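Local coordinates for protein LbaCas13a H328A (C2c2) (Lachnospiraceae bacterium NK4A179, PDB 5WLH) that binds a pre-crRNA as its guide and, as a type VI CRISPR effector that cleaves at A, probably cuts RNA once a target is recognised, at residues E622-M627 against K905-S910; S901-W906 against D964-L969. All blocks are in the same frame, centred on the assembly; numbering follows the deposited sequence.

Contact 1: residues E622-M627 against K905-S910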
loop_
_atom_site.group_PDB
_atom_site.type_symbol
_atom_site.label_atom_id
_atom_site.label_comp_id
_atom_site.label_asym_id
_atom_site.label_seq_id
_atom_site.Cartn_x
_atom_site.Cartn_y
_atom_site.Cartn_z
ATOM N N GLU A 622 -3.334 -8.003 36.333
ATOM C CA GLU A 622 -3.439 -9.371 36.819
ATOM C C GLU A 622 -4.594 -10.095 36.144
ATOM O O GLU A 622 -4.481 -11.276 35.803
ATOM C CB GLU A 622 -3.603 -9.378 38.342
ATOM C CG GLU A 622 -2.340 -8.931 39.083
ATOM C CD GLU A 622 -2.117 -7.422 39.043
ATOM O OE1 GLU A 622 -3.107 -6.656 39.067
ATOM O OE2 GLU A 622 -0.944 -7.000 38.983
ATOM N N LEU A 623 -5.713 -9.399 35.938
ATOM C CA LEU A 623 -6.850 -10.022 35.270
ATOM C C LEU A 623 -6.500 -10.399 33.832
ATOM O O LEU A 623 -6.668 -11.554 33.424
ATOM C CB LEU A 623 -8.053 -9.084 35.315
ATOM C CG LEU A 623 -9.258 -9.438 34.431
ATOM C CD1 LEU A 623 -9.832 -10.821 34.746
ATOM C CD2 LEU A 623 -10.316 -8.351 34.548
ATOM N N ILE A 624 -5.990 -9.438 33.058
ATOM C CA ILE A 624 -5.656 -9.701 31.659
ATOM C C ILE A 624 -4.616 -10.811 31.556
ATOM O O ILE A 624 -4.735 -11.723 30.729
ATOM C CB ILE A 624 -5.177 -8.407 30.968
ATOM C CG1 ILE A 624 -6.212 -7.292 31.122
ATOM C CG2 ILE A 624 -4.886 -8.669 29.480
ATOM C CD1 ILE A 624 -7.563 -7.604 30.488
ATOM N N SER A 625 -3.589 -10.762 32.409
ATOM C CA SER A 625 -2.557 -11.790 32.406
ATOM C C SER A 625 -3.130 -13.159 32.743
ATOM O O SER A 625 -2.739 -14.167 32.144
ATOM C CB SER A 625 -1.452 -11.419 33.399
ATOM O OG SER A 625 -0.629 -12.543 33.658
ATOM N N ALA A 626 -4.046 -13.220 33.712
ATOM C CA ALA A 626 -4.660 -14.499 34.055
ATOM C C ALA A 626 -5.556 -14.997 32.935
ATOM O O ALA A 626 -5.665 -16.211 32.718
ATOM C CB ALA A 626 -5.458 -14.372 35.358
ATOM N N MET A 627 -6.213 -14.085 32.221
ATOM C CA MET A 627 -7.007 -14.505 31.071
ATOM C C MET A 627 -6.118 -15.046 29.963
ATOM O O MET A 627 -6.459 -16.048 29.321
ATOM C CB MET A 627 -7.853 -13.348 30.561
ATOM C CG MET A 627 -9.057 -13.049 31.425
ATOM S SD MET A 627 -10.050 -11.704 30.767
ATOM C CE MET A 627 -11.035 -12.532 29.509
ATOM N N LYS A 905 -1.341 -5.596 25.608
ATOM C CA LYS A 905 -1.998 -4.841 24.546
ATOM C C LYS A 905 -2.067 -5.643 23.253
ATOM O O LYS A 905 -3.117 -5.693 22.600
ATOM C CB LYS A 905 -1.265 -3.528 24.280
ATOM C CG LYS A 905 -1.243 -2.529 25.410
ATOM C CD LYS A 905 -0.496 -1.305 24.872
ATOM C CE LYS A 905 0.127 -0.501 25.964
ATOM N NZ LYS A 905 0.984 0.547 25.360
ATOM N N TRP A 906 -0.937 -6.214 22.824
ATOM C CA TRP A 906 -0.955 -7.015 21.599
ATOM C C TRP A 906 -1.956 -8.148 21.721
ATOM O O TRP A 906 -2.655 -8.490 20.761
ATOM C CB TRP A 906 0.428 -7.590 21.305
ATOM C CG TRP A 906 1.380 -6.584 20.822
ATOM C CD1 TRP A 906 2.343 -5.953 21.554
ATOM C CD2 TRP A 906 1.476 -6.063 19.493
ATOM N NE1 TRP A 906 3.039 -5.071 20.760
ATOM C CE2 TRP A 906 2.529 -5.124 19.488
ATOM C CE3 TRP A 906 0.777 -6.302 18.307
ATOM C CZ2 TRP A 906 2.892 -4.415 18.347
ATOM C CZ3 TRP A 906 1.147 -5.605 17.170
ATOM C CH2 TRP A 906 2.194 -4.674 17.198
ATOM N N TYR A 907 -2.019 -8.753 22.902
ATOM C CA TYR A 907 -2.980 -9.808 23.164
ATOM C C TYR A 907 -4.406 -9.335 22.948
ATOM O O TYR A 907 -5.135 -9.892 22.119
ATOM C CB TYR A 907 -2.790 -10.307 24.593
ATOM C CG TYR A 907 -3.848 -11.274 25.046
ATOM C CD1 TYR A 907 -4.278 -12.315 24.224
ATOM C CD2 TYR A 907 -4.390 -11.171 26.326
ATOM C CE1 TYR A 907 -5.252 -13.210 24.662
ATOM C CE2 TYR A 907 -5.348 -12.053 26.771
ATOM C CZ TYR A 907 -5.770 -13.082 25.945
ATOM O OH TYR A 907 -6.728 -13.968 26.402
ATOM N N ILE A 908 -4.837 -8.326 23.709
ATOM C CA ILE A 908 -6.241 -7.926 23.649
ATOM C C ILE A 908 -6.592 -7.371 22.271
ATOM O O ILE A 908 -7.657 -7.673 21.729
ATOM C CB ILE A 908 -6.564 -6.923 24.769
ATOM C CG1 ILE A 908 -6.413 -7.614 26.132
ATOM C CG2 ILE A 908 -7.978 -6.350 24.607
ATOM C CD1 ILE A 908 -7.359 -8.842 26.294
ATOM N N VAL A 909 -5.718 -6.552 21.679
ATOM C CA VAL A 909 -6.052 -5.987 20.372
ATOM C C VAL A 909 -6.197 -7.097 19.334
ATOM O O VAL A 909 -7.204 -7.161 18.621
ATOM C CB VAL A 909 -5.019 -4.927 19.946
ATOM C CG1 VAL A 909 -5.210 -4.550 18.468
ATOM C CG2 VAL A 909 -5.198 -3.688 20.794
ATOM N N SER A 910 -5.220 -8.006 19.256
ATOM C CA SER A 910 -5.314 -9.051 18.234
ATOM C C SER A 910 -6.453 -10.011 18.540
ATOM O O SER A 910 -7.101 -10.524 17.619
ATOM C CB SER A 910 -3.999 -9.821 18.114
ATOM O OG SER A 910 -3.730 -10.583 19.279
#
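I624 and Y907 meet where helix 621-632 crosses helix 901-911, a helix-helix packing in what is probably the HEPN1 nuclease domain, which in Cas13a proteins is divided along the chain. The two short segments cross at 67°, with axes 10.8 Å apart at their closest, so side chains bridge the gap and the main chains stay apart.

The apolar part is built on I624. Its CG2 branch lies 3.8 Å from CG1 of I908, and CD1 of I908 is also nearby; the two isoleucine side chains cross at about a right angle. The same I624 CG2 reaches CD2 of Y907 at 4.1 Å, so one methyl touches both the aliphatic and the aromatic neighbour.

The aromatic contacts, and the polar end nearest the other helix, belong to Y907. With CG anti to the backbone N (chi1 172°), its ring extends to the main chain of helix 621-632, where CE2 lies 4.0 Å from I624 O, obliquely to the ring. Its hydroxyl OH comes 3.6 Å from M627 O, but the hydrogen bond it makes is with E631 one turn further on, while F628 meets the ring edge-to-face. A leucine in place of Y907 would probably leave E631 without this hydrogen-bond mate and open a gap beside I624 and M627.

Behind the interface, S910 OG, which also hydrogen-bonds S970, donates to W906 O at 2.8 Å, reaching that carbonyl from the face opposite the one approached by S910 N.

Contact 2: residues S901-W906 against D964-L969; sequences SELQKW and DAVIDL
W906 and I967 make the nearest apolar contact between these two helices, with CE3 of the indole 3.9 Å from CD1 of the isoleucine, which approaches the ring obliquely. I967 carries CG1 anti to its carbonyl carbon, and the extended chain beyond (chi2 -178°) brings CD1 to the six-membered part of the indole. V966 fills the adjacent position: V966 CG1 lies 4.0 Å from W906 C, in the main chain. The other methyl, V966 CG2, meets L903 CD2 at 4.4 Å.

The contact is a helix pair running in roughly the same direction, helix 901-911 beside helix 960-974, with segment axes 9.7 Å apart and inclined at 30°. Helix 915-941 also packs here, M921 touching W906 and L922 touching I967, while L893 of helix 891-898 lies against V966.

Charged groups stay on another side of helix 901-911. K905 NZ forms a salt bridge of 3.1 Å with E902 OE1, met on the syn side of the carboxylate and 22° out of its plane. The same ammonium also pairs with D605, which sits within an R-X4-H sequence, probably the HEPN motif of this domain, and so lies between two carboxylates that approach each other closely.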
loop_
_atom_site.group_PDB
_atom_site.type_symbol
_atom_site.label_atom_id
_atom_site.label_comp_id
_atom_site.label_asym_id
_atom_site.label_seq_id
_atom_site.Cartn_x
_atom_site.Cartn_y
_atom_site.Cartn_z
ATOM N N SER A 901 2.788 -4.991 30.277
ATOM C CA SER A 901 1.627 -4.259 29.774
ATOM C C SER A 901 1.583 -4.247 28.247
ATOM O O SER A 901 0.501 -4.335 27.650
ATOM C CB SER A 901 1.649 -2.825 30.304
ATOM O OG SER A 901 1.232 -2.782 31.653
ATOM N N GLU A 902 2.743 -4.145 27.594
ATOM C CA GLU A 902 2.750 -4.068 26.133
ATOM C C GLU A 902 2.331 -5.389 25.497
ATOM O O GLU A 902 1.562 -5.395 24.528
ATOM C CB GLU A 902 4.125 -3.635 25.624
ATOM C CG GLU A 902 4.194 -3.516 24.098
ATOM C CD GLU A 902 3.436 -2.317 23.560
ATOM O OE1 GLU A 902 3.112 -1.400 24.358
ATOM O OE2 GLU A 902 3.171 -2.291 22.334
ATOM N N LEU A 903 2.824 -6.521 26.016
ATOM C CA LEU A 903 2.339 -7.807 25.512
ATOM C C LEU A 903 0.837 -7.943 25.734
ATOM O O LEU A 903 0.117 -8.452 24.868
ATOM C CB LEU A 903 3.087 -8.967 26.172
ATOM C CG LEU A 903 4.477 -9.251 25.589
ATOM C CD1 LEU A 903 5.159 -10.392 26.339
ATOM C CD2 LEU A 903 4.424 -9.547 24.066
ATOM N N GLN A 904 0.334 -7.468 26.878
ATOM C CA GLN A 904 -1.108 -7.522 27.106
ATOM C C GLN A 904 -1.884 -6.726 26.055
ATOM O O GLN A 904 -2.981 -7.130 25.645
ATOM C CB GLN A 904 -1.421 -7.044 28.520
ATOM C CG GLN A 904 -0.854 -8.026 29.566
ATOM C CD GLN A 904 -1.160 -7.596 31.000
ATOM O OE1 GLN A 904 -1.947 -6.683 31.231
ATOM N NE2 GLN A 904 -0.497 -8.229 31.955
ATOM N N LYS A 905 -1.341 -5.596 25.608
ATOM C CA LYS A 905 -1.998 -4.841 24.546
ATOM C C LYS A 905 -2.067 -5.643 23.253
ATOM O O LYS A 905 -3.117 -5.693 22.600
ATOM C CB LYS A 905 -1.265 -3.528 24.280
ATOM C CG LYS A 905 -1.243 -2.529 25.410
ATOM C CD LYS A 905 -0.496 -1.305 24.872
ATOM C CE LYS A 905 0.127 -0.501 25.964
ATOM N NZ LYS A 905 0.984 0.547 25.360
ATOM N N TRP A 906 -0.937 -6.214 22.824
ATOM C CA TRP A 906 -0.955 -7.015 21.599
ATOM C C TRP A 906 -1.956 -8.148 21.721
ATOM O O TRP A 906 -2.655 -8.490 20.761
ATOM C CB TRP A 906 0.428 -7.590 21.305
ATOM C CG TRP A 906 1.380 -6.584 20.822
ATOM C CD1 TRP A 906 2.343 -5.953 21.554
ATOM C CD2 TRP A 906 1.476 -6.063 19.493
ATOM N NE1 TRP A 906 3.039 -5.071 20.760
ATOM C CE2 TRP A 906 2.529 -5.124 19.488
ATOM C CE3 TRP A 906 0.777 -6.302 18.307
ATOM C CZ2 TRP A 906 2.892 -4.415 18.347
ATOM C CZ3 TRP A 906 1.147 -5.605 17.170
ATOM C CH2 TRP A 906 2.194 -4.674 17.198
ATOM N N ASP A 964 4.662 -12.280 18.226
ATOM C CA ASP A 964 4.254 -13.268 17.244
ATOM C C ASP A 964 3.419 -14.364 17.884
ATOM O O ASP A 964 2.311 -14.661 17.427
ATOM C CB ASP A 964 5.490 -13.837 16.555
ATOM C CG ASP A 964 5.145 -14.657 15.327
ATOM O OD1 ASP A 964 4.613 -15.779 15.491
ATOM O OD2 ASP A 964 5.379 -14.177 14.191
ATOM N N ALA A 965 3.928 -14.958 18.971
ATOM C CA ALA A 965 3.215 -16.054 19.614
ATOM C C ALA A 965 1.867 -15.595 20.137
ATOM O O ALA A 965 0.888 -16.342 20.086
ATOM C CB ALA A 965 4.061 -16.618 20.755
ATOM N N VAL A 966 1.799 -14.367 20.652
ATOM C CA VAL A 966 0.534 -13.861 21.169
ATOM C C VAL A 966 -0.470 -13.695 20.041
ATOM O O VAL A 966 -1.626 -14.125 20.147
ATOM C CB VAL A 966 0.752 -12.534 21.907
ATOM C CG1 VAL A 966 -0.571 -11.892 22.162
ATOM C CG2 VAL A 966 1.503 -12.778 23.233
ATOM N N ILE A 967 -0.058 -13.029 18.961
ATOM C CA ILE A 967 -0.988 -12.834 17.853
ATOM C C ILE A 967 -1.407 -14.174 17.277
ATOM O O ILE A 967 -2.580 -14.388 16.964
ATOM C CB ILE A 967 -0.379 -11.935 16.770
ATOM C CG1 ILE A 967 -0.006 -10.572 17.341
ATOM C CG2 ILE A 967 -1.400 -11.748 15.625
ATOM C CD1 ILE A 967 0.565 -9.624 16.286
ATOM N N ASP A 968 -0.445 -15.092 17.123
ATOM C CA ASP A 968 -0.744 -16.426 16.612
ATOM C C ASP A 968 -1.771 -17.130 17.488
ATOM O O ASP A 968 -2.674 -17.815 16.976
ATOM C CB ASP A 968 0.546 -17.238 16.516
ATOM C CG ASP A 968 0.297 -18.690 16.137
ATOM O OD1 ASP A 968 0.209 -18.982 14.931
ATOM O OD2 ASP A 968 0.177 -19.536 17.054
ATOM N N LEU A 969 -1.665 -16.955 18.810
ATOM C CA LEU A 969 -2.677 -17.501 19.710
ATOM C C LEU A 969 -4.044 -16.922 19.380
ATOM O O LEU A 969 -5.031 -17.658 19.293
ATOM C CB LEU A 969 -2.289 -17.236 21.172
ATOM C CG LEU A 969 -3.361 -17.558 22.218
ATOM C CD1 LEU A 969 -2.762 -18.216 23.467
ATOM C CD2 LEU A 969 -4.155 -16.300 22.610
#

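In the fold
Contacts 1 and 2 lie about 7 Å apart, centre to centre, on the same side of the chain's centre, and both use helix 901-911. Along the chain helix 621-632 comes first, then the shared helix, then helix 960-974; 277 residues lie between the segments of contact 1 but 57 between those of contact 2. The two sites touch directly, with V966 CG1 3.3 Å from Y907 CA, while Q904 packs on I624 and S625. Helix 901-911 thus joins helix 621-632, remote in sequence, to the nearer helix 960-974 in one buried core, consistent with a HEPN1 domain assembled from separated parts of the chain. Contact 2 comes within about 6 Å of the bound RNA, nearest atoms.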